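Uncharacterized conserved protein YjbQ/UPF0047 family, ortholog yugU B.subtilis (Clostridium acetobutylicum, PDB 1VMH) is of unknown function but belongs to the UPF0047 family, has the YjbQ-like fold and is found as an assembly of three chains. Local coordinates at residues A[45-50]-A[112-117]; A[61-66]-A[122-127]. One frame throughout, in Å; residues are numbered along the deposited sequence.

Contact 1: A[45-50]-A[112-117]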
ATOM      1  N   VAL A  45     -22.854   9.661   6.271  1.00 21.04           N
ATOM      2  CA  VAL A  45     -22.159   8.761   7.217  1.00 22.23           C
ATOM      3  C   VAL A  45     -21.348   9.595   8.193  1.00 20.55           C
ATOM      4  O   VAL A  45     -20.574  10.448   7.765  1.00 24.85           O
ATOM      5  CB  VAL A  45     -21.220   7.799   6.470  1.00 18.35           C
ATOM      6  CG1 VAL A  45     -20.388   6.960   7.446  1.00 23.64           C
ATOM      7  CG2 VAL A  45     -22.017   6.865   5.571  1.00 24.66           C
ATOM      8  N   SER A  46     -21.551   9.358   9.495  1.00 17.78           N
ATOM      9  CA  SER A  46     -20.807  10.038  10.546  1.00 18.49           C
ATOM     10  C   SER A  46     -19.535   9.291  10.952  1.00 16.99           C
ATOM     11  O   SER A  46     -18.571   9.902  11.403  1.00 18.08           O
ATOM     12  CB  SER A  46     -21.681  10.197  11.783  0.65 18.08           C
ATOM     13  OG  SER A  46     -21.952   8.931  12.359  0.65 23.43           O
ATOM     14  N   ASP A  47     -19.584   7.973  10.880  1.00 17.07           N
ATOM     15  CA  ASP A  47     -18.505   7.121  11.344  1.00 18.57           C
ATOM     16  C   ASP A  47     -18.440   5.939  10.393  1.00 19.42           C
ATOM     17  O   ASP A  47     -19.451   5.277  10.140  1.00 20.33           O
ATOM     18  CB  ASP A  47     -18.672   6.689  12.799  0.65 19.07           C
ATOM     19  CG  ASP A  47     -18.741   7.879  13.747  0.65 23.08           C
ATOM     20  OD1 ASP A  47     -19.860   8.376  13.969  0.65 20.98           O
ATOM     21  OD2 ASP A  47     -17.691   8.342  14.257  0.65 26.80           O
ATOM     22  N   GLY A  48     -17.266   5.726   9.818  1.00 15.31           N
ATOM     23  CA  GLY A  48     -17.082   4.714   8.786  1.00 15.27           C
ATOM     24  C   GLY A  48     -15.710   4.841   8.143  1.00 15.13           C
ATOM     25  O   GLY A  48     -14.777   5.315   8.776  1.00 15.34           O
ATOM     26  N   MET A  49     -15.627   4.479   6.871  1.00 13.97           N
ATOM     27  CA  MET A  49     -14.408   4.518   6.107  1.00 15.21           C
ATOM     28  C   MET A  49     -14.662   5.112   4.733  1.00 14.49           C
ATOM     29  O   MET A  49     -15.702   4.872   4.118  1.00 15.59           O
ATOM     30  CB  MET A  49     -13.899   3.070   5.905  1.00 14.68           C
ATOM     31  CG  MET A  49     -13.395   2.368   7.135  1.00 19.17           C
ATOM     32  SD  MET A  49     -12.026   3.172   7.990  1.00 17.33           S
ATOM     33  CE  MET A  49     -10.840   3.283   6.691  1.00 15.29           C
ATOM     34  N   ALA A  50     -13.686   5.862   4.244  1.00 13.89           N
ATOM     35  CA  ALA A  50     -13.683   6.306   2.847  1.00 13.93           C
ATOM     36  C   ALA A  50     -12.618   5.524   2.121  1.00 15.18           C
ATOM     37  O   ALA A  50     -11.458   5.492   2.558  1.00 16.27           O
ATOM     38  CB  ALA A  50     -13.339   7.766   2.791  1.00 15.30           C
ATOM     39  N   ILE A 112     -10.264   6.938   7.761  1.00 12.89           N
ATOM     40  CA  ILE A 112     -11.305   6.818   8.746  1.00 14.22           C
ATOM     41  C   ILE A 112     -12.172   8.056   8.687  1.00 13.12           C
ATOM     42  O   ILE A 112     -11.667   9.197   8.519  1.00 12.83           O
ATOM     43  CB  ILE A 112     -10.701   6.675  10.129  1.00 13.76           C
ATOM     44  CG1 ILE A 112      -9.943   5.340  10.234  1.00 15.27           C
ATOM     45  CG2 ILE A 112     -11.783   6.726  11.219  1.00 15.30           C
ATOM     46  CD1 ILE A 112      -8.850   5.306  11.368  1.00 15.68           C
ATOM     47  N   ILE A 113     -13.475   7.843   8.816  1.00 13.84           N
ATOM     48  CA  ILE A 113     -14.440   8.910   8.981  1.00 13.53           C
ATOM     49  C   ILE A 113     -14.899   8.883  10.433  1.00 14.60           C
ATOM     50  O   ILE A 113     -15.351   7.836  10.921  1.00 14.76           O
ATOM     51  CB  ILE A 113     -15.651   8.735   8.046  1.00 14.75           C
ATOM     52  CG1 ILE A 113     -15.213   8.722   6.579  1.00 13.36           C
ATOM     53  CG2 ILE A 113     -16.668   9.834   8.278  1.00 14.12           C
ATOM     54  CD1 ILE A 113     -16.278   8.144   5.651  1.00 13.88           C
ATOM     55  N   GLU A 114     -14.731  10.003  11.118  1.00 13.22           N
ATOM     56  CA  GLU A 114     -15.109  10.121  12.531  1.00 14.90           C
ATOM     57  C   GLU A 114     -15.801  11.458  12.716  1.00 15.39           C
ATOM     58  O   GLU A 114     -15.266  12.485  12.277  1.00 13.41           O
ATOM     59  CB  GLU A 114     -13.845  10.069  13.388  1.00 14.81           C
ATOM     60  CG  GLU A 114     -14.108  10.093  14.895  1.00 17.63           C
ATOM     61  CD  GLU A 114     -12.806  10.128  15.664  1.00 19.48           C
ATOM     62  OE1 GLU A 114     -12.043  11.119  15.549  1.00 23.71           O
ATOM     63  OE2 GLU A 114     -12.526   9.144  16.375  1.00 24.62           O
ATOM     64  N   ASN A 115     -16.965  11.464  13.356  1.00 17.85           N
ATOM     65  CA  ASN A 115     -17.718  12.694  13.513  1.00 16.88           C
ATOM     66  C   ASN A 115     -17.999  13.404  12.204  1.00 16.02           C
ATOM     67  O   ASN A 115     -17.994  14.636  12.135  1.00 17.28           O
ATOM     68  CB  ASN A 115     -17.033  13.637  14.498  1.00 15.15           C
ATOM     69  CG  ASN A 115     -16.921  13.038  15.871  1.00 24.59           C
ATOM     70  OD1 ASN A 115     -17.881  12.450  16.377  1.00 33.71           O
ATOM     71  ND2 ASN A 115     -15.751  13.149  16.475  1.00 26.44           N
ATOM     72  N   GLY A 116     -18.228  12.604  11.164  1.00 15.06           N
ATOM     73  CA  GLY A 116     -18.556  13.123   9.851  1.00 14.82           C
ATOM     74  C   GLY A 116     -17.409  13.807   9.122  1.00 16.27           C
ATOM     75  O   GLY A 116     -17.666  14.488   8.132  1.00 17.08           O
ATOM     76  N   LYS A 117     -16.171  13.612   9.604  1.00 15.72           N
ATOM     77  CA  LYS A 117     -14.971  14.231   9.060  1.00 15.21           C
ATOM     78  C   LYS A 117     -13.907  13.177   8.763  1.00 14.58           C
ATOM     79  O   LYS A 117     -13.764  12.190   9.489  1.00 14.21           O
ATOM     80  CB  LYS A 117     -14.379  15.249  10.053  1.00 18.39           C
ATOM     81  CG  LYS A 117     -15.282  16.461  10.333  1.00 23.24           C
ATOM     82  CD  LYS A 117     -14.800  17.240  11.561  1.00 27.37           C
ATOM     83  CE  LYS A 117     -15.531  16.789  12.838  1.00 31.55           C
ATOM     84  NZ  LYS A 117     -14.860  17.222  14.123  1.00 29.67           N
TER
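Gly-48 and Ile-113 form an antiparallel hydrogen-bonded pair between inner strands of a five-stranded sheet, at the start of 48-53 and end of 108-114, before a type I' turn from Glu-114 to Lys-117. Gly-48 N reaches Ile-113 O at 3.1 Å, while Ile-113 N returns to Gly-48 O at 2.8 Å. Gly-48, lacking a CB, avoids crowding Val-45 CG1. On the packed side Ile-113 spreads its branches along the opposite backbone: CD1 lies 3.6 Å from Met-49 C, and CG2, anti to the backbone N, meets Ser-46 O at 3.7 Å. Val-40 of helix 33-43 and Ile-143 cover it, so a branched aliphatic suits this place. On the other face Met-49 bends at its second and third torsions, bringing SD to 3.8 Å from Ile-112 CG1, beside residues of the second subunit.

Toward solvent the contact loosens. Asn-115 and Gly-116 readily take the positive phi angles of this turn. Ser-46 and Asp-47 each have two conformations, so the weak 3.3 Å bond from Asn-115 N to Asp-47 OD2 is doubtful. Glu-114 turns away to a salt bridge with Lys-119. The turn is held more firmly by Gly-116 N, which meets a lone pair of Ser-46 O at 2.7 Å.

Contact 2: A[61-66]-A[122-127]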
ATOM      1  N   ILE A  61      -2.780   6.021  -5.768  1.00 11.36           N
ATOM      2  CA  ILE A  61      -3.281   6.894  -4.697  1.00 11.43           C
ATOM      3  C   ILE A  61      -2.286   6.850  -3.551  1.00 12.44           C
ATOM      4  O   ILE A  61      -1.808   5.778  -3.191  1.00 12.99           O
ATOM      5  CB  ILE A  61      -4.654   6.436  -4.153  1.00 12.52           C
ATOM      6  CG1 ILE A  61      -5.671   6.219  -5.293  1.00 14.60           C
ATOM      7  CG2 ILE A  61      -5.172   7.403  -3.102  1.00 13.96           C
ATOM      8  CD1 ILE A  61      -6.158   7.423  -6.050  1.00 15.00           C
ATOM      9  N   THR A  62      -1.944   7.990  -2.981  1.00 12.34           N
ATOM     10  CA  THR A  62      -1.151   8.006  -1.765  1.00 13.30           C
ATOM     11  C   THR A  62      -1.649   9.075  -0.818  1.00 12.14           C
ATOM     12  O   THR A  62      -2.489   9.878  -1.190  1.00 13.79           O
ATOM     13  CB  THR A  62       0.354   8.243  -2.038  1.00 13.89           C
ATOM     14  OG1 THR A  62       1.110   7.834  -0.868  1.00 13.49           O
ATOM     15  CG2 THR A  62       0.645   9.670  -2.392  1.00 14.49           C
ATOM     16  N   ILE A  63      -1.163   9.078   0.410  1.00 13.08           N
ATOM     17  CA  ILE A  63      -1.535  10.129   1.412  1.00 12.33           C
ATOM     18  C   ILE A  63      -0.229  10.711   1.880  1.00 13.07           C
ATOM     19  O   ILE A  63       0.651   9.951   2.291  1.00 14.22           O
ATOM     20  CB  ILE A  63      -2.363   9.519   2.551  1.00 14.14           C
ATOM     21  CG1 ILE A  63      -3.695   8.971   1.992  1.00 14.32           C
ATOM     22  CG2 ILE A  63      -2.617  10.510   3.667  1.00 14.84           C
ATOM     23  CD1 ILE A  63      -4.678   8.352   2.979  1.00 16.48           C
ATOM     24  N   ASN A  64      -0.076  12.025   1.832  1.00 12.17           N
ATOM     25  CA  ASN A  64       1.203  12.597   2.205  1.00 13.58           C
ATOM     26  C   ASN A  64       1.016  14.085   2.460  1.00 13.91           C
ATOM     27  O   ASN A  64      -0.107  14.586   2.502  1.00 13.51           O
ATOM     28  CB  ASN A  64       2.310  12.256   1.187  1.00 16.13           C
ATOM     29  CG  ASN A  64       3.675  12.064   1.840  1.00 13.74           C
ATOM     30  OD1 ASN A  64       4.177  12.984   2.486  1.00 13.86           O
ATOM     31  ND2 ASN A  64       4.263  10.864   1.700  1.00 16.19           N
ATOM     32  N   GLU A  65       2.128  14.784   2.670  1.00 12.84           N
ATOM     33  CA  GLU A  65       2.153  16.228   2.934  1.00 14.75           C
ATOM     34  C   GLU A  65       1.388  17.002   1.873  1.00 15.43           C
ATOM     35  O   GLU A  65       1.665  16.839   0.676  1.00 15.39           O
ATOM     36  CB  GLU A  65       3.609  16.685   2.927  1.00 16.24           C
ATOM     37  CG  GLU A  65       3.842  18.186   2.828  1.00 19.00           C
ATOM     38  CD  GLU A  65       3.477  18.907   4.092  1.00 17.87           C
ATOM     39  OE1 GLU A  65       3.817  18.414   5.189  1.00 18.31           O
ATOM     40  OE2 GLU A  65       2.825  19.960   4.004  1.00 17.54           O
ATOM     41  N   ASN A  66       0.501  17.894   2.319  1.00 14.31           N
ATOM     42  CA  ASN A  66      -0.353  18.621   1.392  1.00 13.21           C
ATOM     43  C   ASN A  66      -0.210  20.120   1.417  1.00 13.79           C
ATOM     44  O   ASN A  66      -1.047  20.812   0.827  1.00 14.22           O
ATOM     45  CB  ASN A  66      -1.836  18.246   1.676  1.00 15.13           C
ATOM     46  CG  ASN A  66      -2.316  18.782   3.003  1.00 14.80           C
ATOM     47  OD1 ASN A  66      -1.533  19.361   3.751  1.00 20.05           O
ATOM     48  ND2 ASN A  66      -3.639  18.664   3.281  1.00 23.58           N
ATOM     49  N   THR A 122      -2.030  16.329  10.624  1.00 18.80           N
ATOM     50  CA  THR A 122      -1.651  17.677  10.297  1.00 18.59           C
ATOM     51  C   THR A 122      -0.990  17.710   8.920  1.00 15.19           C
ATOM     52  O   THR A 122      -0.004  16.997   8.655  1.00 17.95           O
ATOM     53  CB  THR A 122      -0.672  18.231  11.340  1.00 20.86           C
ATOM     54  OG1 THR A 122      -1.253  18.134  12.653  1.00 25.39           O
ATOM     55  CG2 THR A 122      -0.386  19.689  11.059  1.00 26.59           C
ATOM     56  N   TRP A 123      -1.578  18.532   8.051  1.00 14.84           N
ATOM     57  CA  TRP A 123      -1.119  18.673   6.680  1.00 13.72           C
ATOM     58  C   TRP A 123      -0.994  17.322   5.945  1.00 13.31           C
ATOM     59  O   TRP A 123      -0.043  17.112   5.199  1.00 14.34           O
ATOM     60  CB  TRP A 123       0.214  19.486   6.655  1.00 14.72           C
ATOM     61  CG  TRP A 123       0.091  20.894   7.254  1.00 15.75           C
ATOM     62  CD1 TRP A 123       0.776  21.412   8.312  1.00 21.86           C
ATOM     63  CD2 TRP A 123      -0.855  21.890   6.867  1.00 15.93           C
ATOM     64  NE1 TRP A 123       0.348  22.699   8.573  1.00 19.11           N
ATOM     65  CE2 TRP A 123      -0.648  23.019   7.697  1.00 16.10           C
ATOM     66  CE3 TRP A 123      -1.839  21.958   5.856  1.00 16.83           C
ATOM     67  CZ2 TRP A 123      -1.401  24.189   7.567  1.00 21.81           C
ATOM     68  CZ3 TRP A 123      -2.587  23.139   5.729  1.00 22.72           C
ATOM     69  CH2 TRP A 123      -2.359  24.227   6.580  1.00 19.69           C
ATOM     70  N   GLN A 124      -1.946  16.426   6.214  1.00 13.71           N
ATOM     71  CA  GLN A 124      -2.019  15.168   5.574  1.00 11.72           C
ATOM     72  C   GLN A 124      -3.184  15.189   4.587  1.00 12.66           C
ATOM     73  O   GLN A 124      -4.319  15.358   4.942  1.00 14.82           O
ATOM     74  CB  GLN A 124      -2.182  14.076   6.629  1.00 14.67           C
ATOM     75  CG  GLN A 124      -2.073  12.714   6.068  1.00 15.06           C
ATOM     76  CD  GLN A 124      -2.236  11.630   7.114  1.00 13.86           C
ATOM     77  OE1 GLN A 124      -3.160  11.662   7.954  1.00 13.72           O
ATOM     78  NE2 GLN A 124      -1.401  10.599   7.009  1.00 13.98           N
ATOM     79  N   GLY A 125      -2.879  14.981   3.306  1.00 12.41           N
ATOM     80  CA  GLY A 125      -3.871  14.987   2.212  1.00 13.01           C
ATOM     81  C   GLY A 125      -3.810  13.756   1.365  1.00 12.30           C
ATOM     82  O   GLY A 125      -2.845  13.018   1.412  1.00 13.44           O
ATOM     83  N   ILE A 126      -4.880  13.560   0.601  1.00 12.86           N
ATOM     84  CA  ILE A 126      -5.079  12.388  -0.249  1.00 12.91           C
ATOM     85  C   ILE A 126      -4.779  12.805  -1.667  1.00 13.95           C
ATOM     86  O   ILE A 126      -5.322  13.823  -2.140  1.00 13.36           O
ATOM     87  CB  ILE A 126      -6.504  11.876  -0.181  1.00 14.59           C
ATOM     88  CG1 ILE A 126      -6.944  11.563   1.254  1.00 15.89           C
ATOM     89  CG2 ILE A 126      -6.618  10.632  -1.065  1.00 14.71           C
ATOM     90  CD1 ILE A 126      -8.458  11.605   1.444  1.00 18.55           C
ATOM     91  N   TYR A 127      -3.876  12.084  -2.346  1.00 13.97           N
ATOM     92  CA  TYR A 127      -3.408  12.407  -3.674  1.00 12.81           C
ATOM     93  C   TYR A 127      -3.637  11.324  -4.690  1.00 11.95           C
ATOM     94  O   TYR A 127      -3.399  10.152  -4.436  1.00 13.45           O
ATOM     95  CB  TYR A 127      -1.914  12.631  -3.632  1.00 14.04           C
ATOM     96  CG  TYR A 127      -1.475  13.929  -3.063  1.00 13.21           C
ATOM     97  CD1 TYR A 127      -1.538  15.075  -3.832  1.00 14.40           C
ATOM     98  CD2 TYR A 127      -0.954  14.018  -1.798  1.00 15.61           C
ATOM     99  CE1 TYR A 127      -1.106  16.286  -3.346  1.00 14.16           C
ATOM    100  CE2 TYR A 127      -0.490  15.218  -1.317  1.00 19.58           C
ATOM    101  CZ  TYR A 127      -0.581  16.343  -2.099  1.00 16.97           C
ATOM    102  OH  TYR A 127      -0.107  17.573  -1.634  1.00 19.40           O
TER
HETATM  103  O   HOH W   1       0.847  10.184   5.181  1.00 13.40           O
HETATM  104  O   HOH W   2       2.588  16.805   6.803  1.00 21.86           O
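Thr-62 and Asn-64 face Tyr-127 and Gly-125 as two antiparallel hydrogen-bonded pairs, joining strand 59-65 to the central strand, 124-130, of a three-stranded sheet. Each pair exchanges two backbone bonds; the straightest, from Gly-125 N to Asn-64 O, has an N-H...O angle of 175°. Beyond them Asn-66 N meets Trp-123 O at 3.0 Å from above the carbonyl plane, which carries the ladder past the strand end. Gly-125 suits its place because Asn-66 CB comes close against its backbone there.

Apolar packing fills the face of Ile-63 and Ile-126, which lean on Ile-111 of the other sheet. CG2 of Ile-63, anti to the backbone N, presses against Gln-124 CG at 3.3 Å, a tight approach. Ile-61 CG2 touches Ile-126 CG2 at 4.1 Å. Near the end of the strand the Glu-65 carboxylate, bonded through OE2 to Ala-67 N, lies alongside Trp-123, carboxylate and ring planes 38° apart.

On the opposite face the Tyr-127 ring lies along strand 59-65, with Glu-65 O at its edge, 3.0 Å from Tyr-127 OH. Its long flat side chain spans from Thr-62, whose CG2 meets Tyr-127 CB, to the end of the strand.

Thr-62, Asn-64 and Gln-124 find partners for their polar ends. Asn-64 OD1 accepts Glu-65 N at 2.7 Å in the carbonyl plane, which fixes the amide, and its ND2 bonds Ser-103 OG and His-99 O of the second subunit. The extended Gln-124 sends OE1 to Gly-121 N and NE2 to Cys-54 O of the second subunit; a water bridges NE2 to Ile-63 O. Thr-62 OG1 bonds Ser-103 OG of the second subunit.

The second subunit thus supplies partners to all three, which suggests that burying these polar groups depends partly on assembly.

From the N terminus the chain enters 45-50, continues on strand 48-53 and turns into strand 59-65, which holds 61-66. Helices 69-82 and 96-105 follow before strand 108-114 returns to 112-117, and there contact 1 closes a loop of 61 residues. After the turn and strand 117-118 the chain reaches 122-127, where contact 2 closes a loop of 55. The segments alternate, so the two closures cross rather than nest. Contact 1 belongs to the five-stranded sheet and contact 2 to the three-stranded one; their centres are about 17 Å apart. Each joins two strands within its sheet, contact 1 beside helix 33-43 and contact 2 beside helix 69-82; both touch the second subunit.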